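Local coordinates for protein-arginine-phosphatase (Bacillus subtilis subsp. subtilis, PDB 4KK3), which removes phosphate from phosphoarginine residues of many proteins, reversing the action of the arginine kinase McsB, at residues I124-Y127 against K128-R131; E135-L138 against R139-A142. One frame throughout, in Å; residues are numbered along the deposited sequence.

Both interactions lie on one helix, 124-145, the last of this low molecular weight phosphatase fold with its four-stranded parallel sheet. Interaction 1 takes the first two turns (124-131) and interaction 2 comes later along the chain (135-142); their centres are about 16 Å apart, and neither touches the other. At its start the helix leans on helix 49-56 and reaches the substrate-binding residues C12 and R13, whereas further along it packs between helices 13-28 and 105-110. A single rod therefore runs from the margin of the phosphate-binding loop into the helical layer of the domain, with helix 13-28 beside it in both places.

Interaction 1: residues I124-Y127 against K128-R131; sequences IDIY and KQTR
K128 leaves the helix with CG beside its own backbone N (chi1 -67°) and then runs fully extended, while I124 swings CG1 away from its N (chi1 -172°); the two chains cross one turn apart. CE of K128 lies 3.5 Å from CG1 of I124, a tight carbon contact, and the lysine's CG passes 3.3 Å from I124 O. That carbonyl is also taken by K128 N at 2.9 Å. The NZ end goes on to a salt bridge with E57, and CB of K128 sits over the rim of one face of the R131 guanidinium, whose NH1 bonds to A54 O. Shortened to an alanine here, the side chain would probably leave E57 without its salt-bridge partner and I124 CG1 without the methylene that covers it. On the other side of the helix I126 O accepts two bonds: from T130 N at 3.0 Å, and from a water at 2.8 Å that also bonds T130 OG1 at 3.1 Å. Y127 O receives R131 N at 2.8 Å in a nearly straight bond (166°). The Y127 ring points inward, edge-to-face with H50 and against C12 of the substrate-binding loop, and T130 rests on R13 and P119. This is a regular alpha-helical start, its i to i+4 ladder placing a tyrosine at the border of the phosphatase active site.

Interaction 2: residues E135-L138 against R139-A142; sequences EELL and RQLA
E136 O is gripped twice by Q140: by the backbone N, in a weak bond of 3.4 Å, and by the side-chain NE2 at 3.2 Å. The amide does not approach a lone pair; NE2 stands well above the carbonyl plane, with the oxygen lying almost in the plane of the Q140 amide. CG beside the backbone N (chi1 -55°) sends the extended Q140 chain back along the helix toward E136, and the turn of its terminal amide brings NE2 to this oxygen. The same NE2 makes a weak bond to a water, which donates to E136 OE2 at 2.8 Å, linking the two side chains as they run side by side. One residue earlier, E135 and R139 also point the same way and form an i to i+4 salt bridge. OE2 uses its anti lone pair toward NH2 of R139 at 3.2 Å, meeting the guanidinium at its edge, although the carboxylate and guanidinium planes are turned 46° apart. The helix is amphipathic, and its buried side packs against helices 13-28 and 105-110 of the alpha/beta fold. L138 and L141 lie alongside each other there, their CD2 methyls 4.1 Å apart; L138 and A142 meet I24, L141 touches F21 and Y108, and L137 touches T110. Along the backbone, L141 N bonds to L137 O at 2.9 Å and A142 N to L138 O at 3.0 Å.

Interaction 1: residues I124-Y127 against K128-R131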
loop_
_atom_site.group_PDB
_atom_site.type_symbol
_atom_site.label_atom_id
_atom_site.label_comp_id
_atom_site.label_asym_id
_atom_site.label_seq_id
_atom_site.Cartn_x
_atom_site.Cartn_y
_atom_site.Cartn_z
ATOM N N ILE A 124 16.572 -3.194 -10.410
ATOM C CA ILE A 124 15.724 -2.040 -10.677
ATOM C C ILE A 124 14.565 -2.442 -11.592
ATOM O O ILE A 124 13.463 -1.919 -11.473
ATOM C CB ILE A 124 16.543 -0.864 -11.286
ATOM C CG1 ILE A 124 15.700 0.411 -11.379
ATOM C CG2 ILE A 124 17.129 -1.235 -12.655
ATOM C CD1 ILE A 124 15.176 0.903 -10.042
ATOM N N ASP A 125 14.801 -3.396 -12.487
ATOM C CA ASP A 125 13.740 -3.834 -13.384
ATOM C C ASP A 125 12.625 -4.592 -12.669
ATOM O O ASP A 125 11.457 -4.469 -13.047
ATOM C CB ASP A 125 14.303 -4.634 -14.550
ATOM C CG ASP A 125 15.287 -3.829 -15.368
ATOM O OD1 ASP A 125 14.869 -2.833 -15.998
ATOM O OD2 ASP A 125 16.479 -4.188 -15.366
ATOM N N ILE A 126 12.977 -5.361 -11.641
ATOM C CA ILE A 126 11.965 -6.009 -10.796
ATOM C C ILE A 126 11.087 -4.952 -10.122
ATOM O O ILE A 126 9.854 -5.050 -10.120
ATOM C CB ILE A 126 12.603 -6.897 -9.707
ATOM C CG1 ILE A 126 13.299 -8.103 -10.334
ATOM C CG2 ILE A 126 11.541 -7.394 -8.713
ATOM C CD1 ILE A 126 12.345 -9.087 -10.982
ATOM N N TYR A 127 11.729 -3.932 -9.558
ATOM C CA TYR A 127 11.005 -2.833 -8.922
ATOM C C TYR A 127 10.109 -2.074 -9.890
ATOM O O TYR A 127 9.004 -1.682 -9.530
ATOM C CB TYR A 127 11.962 -1.846 -8.273
ATOM C CG TYR A 127 12.407 -2.232 -6.892
ATOM C CD1 TYR A 127 13.382 -3.195 -6.710
ATOM C CD2 TYR A 127 11.866 -1.619 -5.766
ATOM C CE1 TYR A 127 13.799 -3.549 -5.452
ATOM C CE2 TYR A 127 12.289 -1.964 -4.494
ATOM C CZ TYR A 127 13.250 -2.930 -4.348
ATOM O OH TYR A 127 13.679 -3.286 -3.091
ATOM N N LYS A 128 10.581 -1.851 -11.110
ATOM C CA LYS A 128 9.775 -1.105 -12.066
ATOM C C LYS A 128 8.541 -1.908 -12.461
ATOM O O LYS A 128 7.480 -1.341 -12.696
ATOM C CB LYS A 128 10.591 -0.668 -13.287
ATOM C CG LYS A 128 11.645 0.363 -12.949
ATOM C CD LYS A 128 12.382 0.809 -14.208
ATOM C CE LYS A 128 13.625 1.603 -13.880
ATOM N NZ LYS A 128 14.203 2.251 -15.100
ATOM N N GLN A 129 8.679 -3.232 -12.503
ATOM C CA GLN A 129 7.541 -4.112 -12.755
ATOM C C GLN A 129 6.530 -4.047 -11.609
ATOM O O GLN A 129 5.328 -3.984 -11.836
ATOM C CB GLN A 129 8.014 -5.550 -12.985
ATOM C CG GLN A 129 8.851 -5.719 -14.255
ATOM C CD GLN A 129 9.379 -7.133 -14.430
ATOM O OE1 GLN A 129 10.532 -7.426 -14.105
ATOM N NE2 GLN A 129 8.535 -8.019 -14.947
ATOM N N THR A 130 7.028 -4.041 -10.378
ATOM C CA THR A 130 6.171 -3.867 -9.206
ATOM C C THR A 130 5.456 -2.517 -9.260
ATOM O O THR A 130 4.246 -2.416 -9.041
ATOM C CB THR A 130 6.982 -3.955 -7.918
ATOM O OG1 THR A 130 7.573 -5.255 -7.830
ATOM C CG2 THR A 130 6.085 -3.733 -6.707
ATOM N N ARG A 131 6.218 -1.478 -9.574
ATOM C CA ARG A 131 5.632 -0.150 -9.726
ATOM C C ARG A 131 4.465 -0.166 -10.723
ATOM O O ARG A 131 3.394 0.370 -10.443
ATOM C CB ARG A 131 6.699 0.849 -10.191
ATOM C CG ARG A 131 6.136 2.240 -10.458
ATOM C CD ARG A 131 7.105 3.053 -11.323
ATOM N NE ARG A 131 7.151 2.552 -12.696
ATOM C CZ ARG A 131 8.167 2.732 -13.539
ATOM N NH1 ARG A 131 9.264 3.392 -13.170
ATOM N NH2 ARG A 131 8.094 2.223 -14.758
HETATM O O HOH W 1 8.492 -7.425 -9.832
#

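Interaction 2: residues E135-L138 against R139-A142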
loop_
_atom_site.group_PDB
_atom_site.type_symbol
_atom_site.label_atom_id
_atom_site.label_comp_id
_atom_site.label_asym_id
_atom_site.label_seq_id
_atom_site.Cartn_x
_atom_site.Cartn_y
_atom_site.Cartn_z
ATOM N N GLU A 135 0.614 0.555 -10.047
ATOM C CA GLU A 135 -0.037 1.672 -10.729
ATOM C C GLU A 135 -1.392 1.267 -11.312
ATOM O O GLU A 135 -2.397 1.953 -11.107
ATOM C CB GLU A 135 0.882 2.244 -11.815
ATOM C CG GLU A 135 0.387 3.554 -12.419
ATOM C CD GLU A 135 1.402 4.163 -13.369
ATOM O OE1 GLU A 135 2.522 3.616 -13.472
ATOM O OE2 GLU A 135 1.083 5.187 -14.011
ATOM N N GLU A 136 -1.418 0.150 -12.029
ATOM C CA GLU A 136 -2.638 -0.323 -12.671
ATOM C C GLU A 136 -3.729 -0.634 -11.647
ATOM O O GLU A 136 -4.898 -0.317 -11.854
ATOM C CB GLU A 136 -2.345 -1.552 -13.536
ATOM C CG GLU A 136 -3.574 -2.150 -14.195
ATOM C CD GLU A 136 -3.238 -3.216 -15.217
ATOM O OE1 GLU A 136 -2.629 -2.884 -16.256
ATOM O OE2 GLU A 136 -3.587 -4.387 -14.980
ATOM N N LEU A 137 -3.343 -1.260 -10.539
ATOM C CA LEU A 137 -4.302 -1.576 -9.478
ATOM C C LEU A 137 -4.840 -0.316 -8.805
ATOM O O LEU A 137 -6.034 -0.208 -8.477
ATOM C CB LEU A 137 -3.628 -2.458 -8.437
ATOM C CG LEU A 137 -3.390 -3.892 -8.914
ATOM C CD1 LEU A 137 -2.374 -4.601 -8.027
ATOM C CD2 LEU A 137 -4.703 -4.652 -8.943
ATOM N N LEU A 138 -3.950 0.647 -8.610
ATOM C CA LEU A 138 -4.280 1.845 -7.856
ATOM C C LEU A 138 -5.118 2.814 -8.680
ATOM O O LEU A 138 -5.951 3.522 -8.124
ATOM C CB LEU A 138 -3.009 2.519 -7.336
ATOM C CG LEU A 138 -2.280 1.628 -6.314
ATOM C CD1 LEU A 138 -0.892 2.193 -6.025
ATOM C CD2 LEU A 138 -3.067 1.459 -5.025
ATOM N N ARG A 139 -4.910 2.826 -9.995
ATOM C CA ARG A 139 -5.810 3.570 -10.878
ATOM C C ARG A 139 -7.233 3.027 -10.813
ATOM O O ARG A 139 -8.190 3.805 -10.768
ATOM C CB ARG A 139 -5.300 3.605 -12.322
ATOM C CG ARG A 139 -4.052 4.459 -12.473
ATOM C CD ARG A 139 -3.702 4.741 -13.917
ATOM N NE ARG A 139 -2.467 5.519 -14.007
ATOM C CZ ARG A 139 -2.395 6.836 -13.833
ATOM N NH1 ARG A 139 -3.489 7.540 -13.563
ATOM N NH2 ARG A 139 -1.228 7.455 -13.929
ATOM N N GLN A 140 -7.370 1.704 -10.784
ATOM C CA GLN A 140 -8.687 1.080 -10.661
ATOM C C GLN A 140 -9.293 1.363 -9.294
ATOM O O GLN A 140 -10.490 1.622 -9.196
ATOM C CB GLN A 140 -8.630 -0.430 -10.862
ATOM C CG GLN A 140 -8.012 -0.933 -12.143
ATOM C CD GLN A 140 -7.874 -2.453 -12.141
ATOM O OE1 GLN A 140 -8.875 -3.179 -12.139
ATOM N NE2 GLN A 140 -6.634 -2.939 -12.114
ATOM N N LEU A 141 -8.472 1.289 -8.242
ATOM C CA LEU A 141 -8.927 1.593 -6.891
ATOM C C LEU A 141 -9.557 2.976 -6.823
ATOM O O LEU A 141 -10.627 3.156 -6.246
ATOM C CB LEU A 141 -7.787 1.470 -5.867
ATOM C CG LEU A 141 -8.112 1.779 -4.397
ATOM C CD1 LEU A 141 -9.107 0.762 -3.829
ATOM C CD2 LEU A 141 -6.849 1.800 -3.531
ATOM N N ALA A 142 -8.883 3.953 -7.418
ATOM C CA ALA A 142 -9.378 5.315 -7.447
ATOM C C ALA A 142 -10.777 5.381 -8.057
ATOM O O ALA A 142 -11.682 5.969 -7.471
ATOM C CB ALA A 142 -8.417 6.192 -8.203
HETATM O O HOH W 2 -4.739 -4.905 -12.516
#